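Local coordinates for protein apical membrane antigen 1 (Toxoplasma gondii, PDB 3ZLE) that may take part in host cell invasion, as the sporozoite paralog of the apical membrane antigen AMA1, whose extracellular region is modelled here, at residues A[127-132]-A[143-148]; A[222-227]-A[344-349]. One frame throughout, in Å; residues are numbered along the deposited sequence.

Interaction 1: residues A[127-132]-A[143-148]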
ATOM      1  N   TYR A 127      17.405   4.914   5.222  1.00 22.36           N
ATOM      2  CA  TYR A 127      18.417   5.363   4.280  1.00 21.29           C
ATOM      3  C   TYR A 127      17.861   6.508   3.458  1.00 18.41           C
ATOM      4  O   TYR A 127      18.550   7.472   3.216  1.00 30.84           O
ATOM      5  CB  TYR A 127      18.827   4.227   3.356  1.00 20.26           C
ATOM      6  CG  TYR A 127      19.849   4.570   2.339  1.00 23.11           C
ATOM      7  CD1 TYR A 127      21.121   4.976   2.714  1.00 24.06           C
ATOM      8  CD2 TYR A 127      19.577   4.443   0.980  1.00 25.89           C
ATOM      9  CE1 TYR A 127      22.081   5.257   1.771  1.00 28.82           C
ATOM     10  CE2 TYR A 127      20.572   4.643   0.031  1.00 25.00           C
ATOM     11  CZ  TYR A 127      21.802   5.083   0.423  1.00 29.62           C
ATOM     12  OH  TYR A 127      22.787   5.359  -0.527  1.00 32.88           O
ATOM     13  N   ALA A 128      16.614   6.398   3.065  1.00 18.84           N
ATOM     14  CA  ALA A 128      15.908   7.492   2.381  1.00 20.13           C
ATOM     15  C   ALA A 128      15.771   8.689   3.331  1.00 23.15           C
ATOM     16  O   ALA A 128      16.016   9.817   2.937  1.00 21.30           O
ATOM     17  CB  ALA A 128      14.548   7.042   1.955  1.00 18.52           C
ATOM     18  N   TYR A 129      15.365   8.418   4.566  1.00 24.04           N
ATOM     19  CA  TYR A 129      15.029   9.471   5.535  1.00 30.26           C
ATOM     20  C   TYR A 129      16.278  10.321   5.821  1.00 34.53           C
ATOM     21  O   TYR A 129      16.189  11.532   5.869  1.00 30.91           O
ATOM     22  CB  TYR A 129      14.526   8.839   6.811  1.00 27.57           C
ATOM     23  CG  TYR A 129      13.982   9.787   7.830  1.00 37.46           C
ATOM     24  CD1 TYR A 129      12.655  10.136   7.814  1.00 39.23           C
ATOM     25  CD2 TYR A 129      14.762  10.214   8.921  1.00 34.46           C
ATOM     26  CE1 TYR A 129      12.118  10.968   8.780  1.00 35.29           C
ATOM     27  CE2 TYR A 129      14.212  11.000   9.920  1.00 31.09           C
ATOM     28  CZ  TYR A 129      12.885  11.381   9.834  1.00 36.07           C
ATOM     29  OH  TYR A 129      12.286  12.161  10.806  1.00 29.68           O
ATOM     30  N   SER A 130      17.444   9.667   5.786  1.00 32.66           N
ATOM     31  CA  SER A 130      18.724  10.304   5.972  1.00 29.52           C
ATOM     32  C   SER A 130      19.280  10.971   4.728  1.00 30.22           C
ATOM     33  O   SER A 130      20.321  11.608   4.799  1.00 32.34           O
ATOM     34  CB  SER A 130      19.759   9.275   6.406  1.00 30.68           C
ATOM     35  OG  SER A 130      19.289   8.543   7.503  1.00 33.45           O
ATOM     36  N   THR A 131      18.747  10.635   3.564  1.00 30.98           N
ATOM     37  CA  THR A 131      19.345  11.177   2.350  1.00 31.55           C
ATOM     38  C   THR A 131      19.001  12.628   2.249  1.00 31.70           C
ATOM     39  O   THR A 131      17.832  12.996   2.271  1.00 35.54           O
ATOM     40  CB  THR A 131      18.896  10.456   1.087  1.00 30.90           C
ATOM     41  OG1 THR A 131      19.433   9.137   1.088  1.00 42.76           O
ATOM     42  CG2 THR A 131      19.408  11.186  -0.129  1.00 26.04           C
ATOM     43  N   ILE A 132      20.026  13.465   2.185  1.00 34.76           N
ATOM     44  CA  ILE A 132      19.819  14.889   1.925  1.00 37.09           C
ATOM     45  C   ILE A 132      19.391  15.132   0.481  1.00 36.22           C
ATOM     46  O   ILE A 132      20.171  14.947  -0.470  1.00 37.22           O
ATOM     47  CB  ILE A 132      21.058  15.734   2.292  1.00 46.07           C
ATOM     48  CG1 ILE A 132      21.305  15.678   3.804  1.00 41.34           C
ATOM     49  CG2 ILE A 132      20.903  17.177   1.807  1.00 38.68           C
ATOM     50  CD1 ILE A 132      22.616  15.030   4.185  1.00 56.85           C
ATOM     51  N   THR A 143      15.129  20.132   2.629  1.00 36.90           N
ATOM     52  CA  THR A 143      14.704  19.222   3.740  1.00 39.62           C
ATOM     53  C   THR A 143      13.651  18.180   3.286  1.00 35.18           C
ATOM     54  O   THR A 143      13.112  17.411   4.110  1.00 32.64           O
ATOM     55  CB  THR A 143      14.098  20.010   4.931  1.00 42.98           C
ATOM     56  OG1 THR A 143      12.793  20.497   4.577  1.00 34.81           O
ATOM     57  CG2 THR A 143      15.007  21.198   5.332  1.00 42.63           C
ATOM     58  N   TYR A 144      13.246  18.286   2.025  1.00 32.16           N
ATOM     59  CA  TYR A 144      12.366  17.298   1.382  1.00 38.78           C
ATOM     60  C   TYR A 144      12.871  15.881   1.640  1.00 30.47           C
ATOM     61  O   TYR A 144      14.063  15.623   1.528  1.00 30.48           O
ATOM     62  CB  TYR A 144      12.347  17.549  -0.132  1.00 31.47           C
ATOM     63  CG  TYR A 144      11.210  16.870  -0.860  1.00 35.46           C
ATOM     64  CD1 TYR A 144       9.971  17.465  -0.938  1.00 31.29           C
ATOM     65  CD2 TYR A 144      11.407  15.663  -1.543  1.00 30.43           C
ATOM     66  CE1 TYR A 144       8.928  16.867  -1.617  1.00 30.86           C
ATOM     67  CE2 TYR A 144      10.365  15.043  -2.184  1.00 29.54           C
ATOM     68  CZ  TYR A 144       9.116  15.652  -2.228  1.00 31.21           C
ATOM     69  OH  TYR A 144       8.052  15.057  -2.904  1.00 26.05           O
ATOM     70  N   LYS A 145      11.961  14.952   1.920  1.00 30.85           N
ATOM     71  CA  LYS A 145      12.335  13.525   2.005  1.00 33.16           C
ATOM     72  C   LYS A 145      11.850  12.696   0.808  1.00 31.21           C
ATOM     73  O   LYS A 145      10.643  12.529   0.608  1.00 35.97           O
ATOM     74  CB  LYS A 145      11.792  12.915   3.286  1.00 38.00           C
ATOM     75  CG  LYS A 145      12.143  13.675   4.545  1.00 31.70           C
ATOM     76  CD  LYS A 145      13.525  13.318   4.999  1.00 36.47           C
ATOM     77  CE  LYS A 145      13.695  13.714   6.462  1.00 39.65           C
ATOM     78  NZ  LYS A 145      15.122  14.007   6.704  1.00 40.44           N
ATOM     79  N   TYR A 146      12.798  12.045   0.133  1.00 31.26           N
ATOM     80  CA  TYR A 146      12.513  11.040  -0.904  1.00 27.98           C
ATOM     81  C   TYR A 146      11.776   9.804  -0.387  1.00 30.05           C
ATOM     82  O   TYR A 146      11.927   9.430   0.782  1.00 32.97           O
ATOM     83  CB  TYR A 146      13.817  10.576  -1.542  1.00 24.04           C
ATOM     84  CG  TYR A 146      14.628  11.680  -2.190  1.00 25.83           C
ATOM     85  CD1 TYR A 146      14.077  12.512  -3.186  1.00 26.60           C
ATOM     86  CD2 TYR A 146      15.974  11.855  -1.862  1.00 25.08           C
ATOM     87  CE1 TYR A 146      14.884  13.436  -3.884  1.00 24.26           C
ATOM     88  CE2 TYR A 146      16.771  12.775  -2.546  1.00 27.59           C
ATOM     89  CZ  TYR A 146      16.232  13.579  -3.530  1.00 30.33           C
ATOM     90  OH  TYR A 146      17.055  14.556  -4.151  1.00 26.29           O
ATOM     91  N   PRO A 147      10.942   9.181  -1.238  1.00 28.80           N
ATOM     92  CA  PRO A 147      10.390   7.861  -0.929  1.00 27.70           C
ATOM     93  C   PRO A 147      11.385   6.775  -1.336  1.00 23.52           C
ATOM     94  O   PRO A 147      12.333   7.056  -2.071  1.00 23.73           O
ATOM     95  CB  PRO A 147       9.168   7.772  -1.862  1.00 23.68           C
ATOM     96  CG  PRO A 147       9.569   8.583  -3.052  1.00 23.57           C
ATOM     97  CD  PRO A 147      10.354   9.745  -2.476  1.00 30.08           C
ATOM     98  N   PHE A 148      11.059   5.521  -1.041  1.00 20.60           N
ATOM     99  CA  PHE A 148      11.989   4.441  -1.390  1.00 20.33           C
ATOM    100  C   PHE A 148      11.244   3.273  -2.017  1.00 19.34           C
ATOM    101  O   PHE A 148      10.046   3.130  -1.844  1.00 17.34           O
ATOM    102  CB  PHE A 148      12.687   3.975  -0.112  1.00 18.64           C
ATOM    103  CG  PHE A 148      11.774   3.235   0.817  1.00 17.33           C
ATOM    104  CD1 PHE A 148      11.530   1.877   0.635  1.00 18.04           C
ATOM    105  CD2 PHE A 148      11.045   3.922   1.776  1.00 17.90           C
ATOM    106  CE1 PHE A 148      10.669   1.194   1.500  1.00 19.12           C
ATOM    107  CE2 PHE A 148      10.170   3.279   2.620  1.00 16.45           C
ATOM    108  CZ  PHE A 148       9.965   1.906   2.486  1.00 18.82           C
TER
HETATM  109  O   HOH W   1      15.272  12.080   1.515  1.00 33.04           O
HETATM  110  O   HOH W   2      16.930  14.160   4.806  1.00 40.00           O
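Lys-145 lies across one face of the Tyr-129 ring and ends on that residue's own carbonyl. Its CE sits over the centre of the ring, 4.0 Å from the centroid, a CH-pi contact, and NZ stays above the same face at 4.4 Å from the centroid in a cation-pi contact. From there NZ donates to Tyr-129 O at 2.8 Å, the donor tilted 18° from the carbonyl plane. A bend at chi2 (-82°) turns the lysine chain up to this spot, and a chi1 of -173° sets the tyrosine ring against it. The ring's far end is fixed by a hydrogen bond from Tyr-129 OH to Glu-208.

Water carries the rest of the polar contact. One molecule donates to Ala-128 O and Thr-131 O and accepts from Tyr-146 N, while a second accepts from Lys-145 NZ at 2.6 Å. Beside the waters, Ala-128 CB rests on Tyr-146 O and Phe-148 CB. Thr-131 OG1 donates a hydrogen bond to Tyr-127 O, which fixes the rotation that sets CG2 at the edge of the Tyr-146 ring, 3.9 Å from CD2.

The contact lays the C-terminal end of helix 120-129 against the lead-in to strand 148-151, where Phe-148 also packs on Cys-124 and Ala-125 of that helix. Tyr-146 reaches Val-159 on strand 156-159, the neighbour of 148-151 in the five-stranded antiparallel sheet, probably of AMA1's first PAN-like domain.

Interaction 2: residues A[222-227]-A[344-349]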
ATOM      1  N   ALA A 222      -2.184 -10.514   3.550  1.00 22.04           N
ATOM      2  CA  ALA A 222      -3.566 -10.990   3.404  1.00 19.94           C
ATOM      3  C   ALA A 222      -3.859 -11.913   4.554  1.00 21.32           C
ATOM      4  O   ALA A 222      -2.956 -12.435   5.167  1.00 16.53           O
ATOM      5  CB  ALA A 222      -3.717 -11.732   2.076  1.00 20.91           C
ATOM      6  N   VAL A 223      -5.128 -12.022   4.947  1.00 18.62           N
ATOM      7  CA  VAL A 223      -5.424 -12.880   6.041  1.00 24.91           C
ATOM      8  C   VAL A 223      -6.197 -14.077   5.465  1.00 28.81           C
ATOM      9  O   VAL A 223      -7.213 -13.895   4.810  1.00 29.01           O
ATOM     10  CB  VAL A 223      -6.236 -12.147   7.129  1.00 24.33           C
ATOM     11  CG1 VAL A 223      -6.517 -13.092   8.278  1.00 24.10           C
ATOM     12  CG2 VAL A 223      -5.472 -10.924   7.620  1.00 22.93           C
ATOM     13  N   LYS A 224      -5.669 -15.283   5.643  1.00 26.31           N
ATOM     14  CA  LYS A 224      -6.307 -16.466   5.053  1.00 30.25           C
ATOM     15  C   LYS A 224      -7.395 -17.048   5.928  1.00 26.11           C
ATOM     16  O   LYS A 224      -7.363 -16.933   7.179  1.00 30.05           O
ATOM     17  CB  LYS A 224      -5.278 -17.528   4.559  1.00 29.40           C
ATOM     18  CG  LYS A 224      -4.734 -18.493   5.590  1.00 35.61           C
ATOM     19  CD  LYS A 224      -3.550 -19.343   5.041  1.00 38.78           C
ATOM     20  CE  LYS A 224      -2.484 -19.557   6.129  1.00 45.30           C
ATOM     21  NZ  LYS A 224      -1.343 -20.493   5.795  1.00 43.20           N
ATOM     22  N   ASP A 225      -8.431 -17.511   5.269  1.00 23.29           N
ATOM     23  CA  ASP A 225      -9.605 -18.095   5.923  1.00 20.66           C
ATOM     24  C   ASP A 225     -10.266 -17.192   6.894  1.00 21.61           C
ATOM     25  O   ASP A 225     -10.671 -17.633   7.964  1.00 25.22           O
ATOM     26  CB  ASP A 225      -9.264 -19.432   6.572  1.00 23.49           C
ATOM     27  CG  ASP A 225      -8.615 -20.400   5.599  1.00 31.87           C
ATOM     28  OD1 ASP A 225      -8.814 -20.235   4.356  1.00 30.80           O
ATOM     29  OD2 ASP A 225      -7.772 -21.195   6.054  1.00 35.92           O
ATOM     30  N   ALA A 226     -10.461 -15.932   6.502  1.00 26.92           N
ATOM     31  CA  ALA A 226     -11.148 -14.970   7.373  1.00 26.99           C
ATOM     32  C   ALA A 226     -11.620 -13.822   6.550  1.00 28.43           C
ATOM     33  O   ALA A 226     -11.096 -13.588   5.464  1.00 23.44           O
ATOM     34  CB  ALA A 226     -10.212 -14.473   8.471  1.00 22.39           C
ATOM     35  N   LEU A 227     -12.708 -13.180   6.997  1.00 24.87           N
ATOM     36  CA  LEU A 227     -13.164 -11.989   6.357  1.00 23.55           C
ATOM     37  C   LEU A 227     -13.166 -10.828   7.351  1.00 24.44           C
ATOM     38  O   LEU A 227     -13.459 -11.020   8.555  1.00 19.47           O
ATOM     39  CB  LEU A 227     -14.587 -12.205   5.842  1.00 27.96           C
ATOM     40  CG  LEU A 227     -14.765 -13.196   4.705  1.00 30.00           C
ATOM     41  CD1 LEU A 227     -16.247 -13.287   4.398  1.00 27.96           C
ATOM     42  CD2 LEU A 227     -14.002 -12.752   3.449  1.00 20.18           C
ATOM     43  N   GLU A 344      -0.124 -14.725   2.477  1.00 22.71           N
ATOM     44  CA  GLU A 344      -1.206 -14.918   3.461  1.00 23.24           C
ATOM     45  C   GLU A 344      -0.756 -15.379   4.858  1.00 25.87           C
ATOM     46  O   GLU A 344       0.124 -16.249   4.965  1.00 23.24           O
ATOM     47  CB  GLU A 344      -2.231 -15.921   2.908  1.00 24.87           C
ATOM     48  CG  GLU A 344      -2.857 -15.499   1.565  1.00 25.99           C
ATOM     49  CD  GLU A 344      -3.725 -16.592   0.970  1.00 23.81           C
ATOM     50  OE1 GLU A 344      -3.837 -17.680   1.588  1.00 29.04           O
ATOM     51  OE2 GLU A 344      -4.202 -16.403  -0.139  1.00 25.55           O
ATOM     52  N   VAL A 345      -1.309 -14.769   5.926  1.00 19.36           N
ATOM     53  CA  VAL A 345      -0.990 -15.196   7.256  1.00 21.02           C
ATOM     54  C   VAL A 345      -2.271 -15.713   7.908  1.00 19.33           C
ATOM     55  O   VAL A 345      -3.377 -15.334   7.522  1.00 18.35           O
ATOM     56  CB  VAL A 345      -0.441 -14.040   8.125  1.00 19.20           C
ATOM     57  CG1 VAL A 345       0.902 -13.546   7.682  1.00 19.35           C
ATOM     58  CG2 VAL A 345      -1.481 -12.982   8.393  1.00 20.82           C
ATOM     59  N   ASN A 346      -2.111 -16.494   8.950  1.00 19.20           N
ATOM     60  CA  ASN A 346      -3.252 -16.870   9.745  1.00 22.61           C
ATOM     61  C   ASN A 346      -3.722 -15.822  10.740  1.00 27.82           C
ATOM     62  O   ASN A 346      -2.949 -14.949  11.175  1.00 28.08           O
ATOM     63  CB  ASN A 346      -2.974 -18.180  10.442  1.00 26.62           C
ATOM     64  CG  ASN A 346      -3.142 -19.362   9.507  1.00 32.43           C
ATOM     65  OD1 ASN A 346      -4.094 -19.408   8.719  1.00 35.21           O
ATOM     66  ND2 ASN A 346      -2.154 -20.234   9.480  1.00 27.52           N
ATOM     67  N   LEU A 347      -4.967 -15.987  11.165  1.00 25.01           N
ATOM     68  CA  LEU A 347      -5.487 -15.313  12.327  1.00 20.42           C
ATOM     69  C   LEU A 347      -4.642 -15.759  13.482  1.00 25.23           C
ATOM     70  O   LEU A 347      -4.116 -16.869  13.465  1.00 28.87           O
ATOM     71  CB  LEU A 347      -6.946 -15.729  12.576  1.00 18.77           C
ATOM     72  CG  LEU A 347      -7.987 -15.246  11.559  1.00 22.69           C
ATOM     73  CD1 LEU A 347      -9.385 -15.750  11.920  1.00 19.81           C
ATOM     74  CD2 LEU A 347      -7.962 -13.705  11.478  1.00 17.69           C
ATOM     75  N   PRO A 348      -4.511 -14.902  14.505  1.00 19.68           N
ATOM     76  CA  PRO A 348      -3.783 -15.324  15.678  1.00 21.58           C
ATOM     77  C   PRO A 348      -4.485 -16.517  16.279  1.00 26.60           C
ATOM     78  O   PRO A 348      -5.702 -16.601  16.246  1.00 29.28           O
ATOM     79  CB  PRO A 348      -3.857 -14.110  16.646  1.00 18.20           C
ATOM     80  CG  PRO A 348      -4.580 -13.025  15.895  1.00 19.68           C
ATOM     81  CD  PRO A 348      -4.763 -13.456  14.459  1.00 18.12           C
ATOM     82  N   GLN A 349      -3.717 -17.424  16.847  1.00 28.21           N
ATOM     83  CA  GLN A 349      -4.302 -18.499  17.573  1.00 30.56           C
ATOM     84  C   GLN A 349      -5.019 -18.012  18.795  1.00 37.49           C
ATOM     85  O   GLN A 349      -4.865 -16.876  19.235  1.00 36.58           O
ATOM     86  CB  GLN A 349      -3.273 -19.549  17.940  1.00 30.95           C
ATOM     87  CG  GLN A 349      -3.059 -20.542  16.801  1.00 49.45           C
ATOM     88  CD  GLN A 349      -2.079 -21.648  17.140  1.00 59.44           C
ATOM     89  OE1 GLN A 349      -1.382 -21.586  18.149  1.00 63.85           O
ATOM     90  NE2 GLN A 349      -2.024 -22.674  16.289  1.00 62.85           N
TER
HETATM   91  O   HOH W   3       0.040 -18.844   3.715  1.00 24.80           O
HETATM   92  O   HOH W   4      -6.534 -18.191   9.610  1.00 30.51           O
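Lys-224 runs obliquely past the OD1/ND2 end of the Asn-346 amide, its CE lying out of the amide plane, 3.1 Å from Asn-346 OD1 and 3.4 Å from ND2, so the methylene chain, rather than the ammonium, does the touching. The ammonium goes on to a water, which donates in turn to Glu-344 O. At the root of the same side chain, Lys-224 CB packs against the carboxylate of Glu-344, 3.3 Å from OE1; the two side chains cross at about a right angle. Lys-224 NZ and Glu-344 OE1 are 5.6 Å apart, and the carboxylate instead forms a salt bridge through OE2 with Lys-253.

The backbones of the two segments make a two-stranded parallel sheet, probably part of the second PAN-like domain of AMA1, the short strands 222-223 and 344-345 pairing Ala-222 with Glu-344 and Val-223 with Val-345. Val-345 N donates to Ala-222 O and Lys-224 N to Val-345 O, both at 3.0 Å. On one face, Ala-222 CB lies against Glu-344 CG.

Past the pairing, the chain turns a corner at Lys-224 and Asp-225, and a second water accepts from Leu-347 N while donating to Lys-224 O and Asn-346 OD1. Leu-347 fits its branched end into the angle of that corner: CD2 meets Val-223 CG1 at 3.6 Å and CD1 meets Ala-226 CB at 3.8 Å. Val-223 presents CG1 with that methyl anti to the backbone N (chi1 -179°). Phe-327 of strand 326-330 and Phe-18 of helix 13-20 both pack on Val-223 and Leu-347.

Overall arrangement
Interaction 1 closes before interaction 2 opens along the chain, and the two lie on opposite sides of its centre, with centres 34 Å apart and nearest atoms about 17 Å apart. They share no helix or sheet. The 127-132 and 143-148 pair joins helix 120-129 to the lead-in of strand 148-151 in the five-stranded antiparallel sheet. The 222-227 and 344-349 pair instead brings together segments 117 residues apart, where the chain leaves the parallel pair for strand 226-232 of the three-stranded antiparallel sheet. The contacts probably lie in the first and second PAN-like domains respectively, so each organises a different part of the ectodomain.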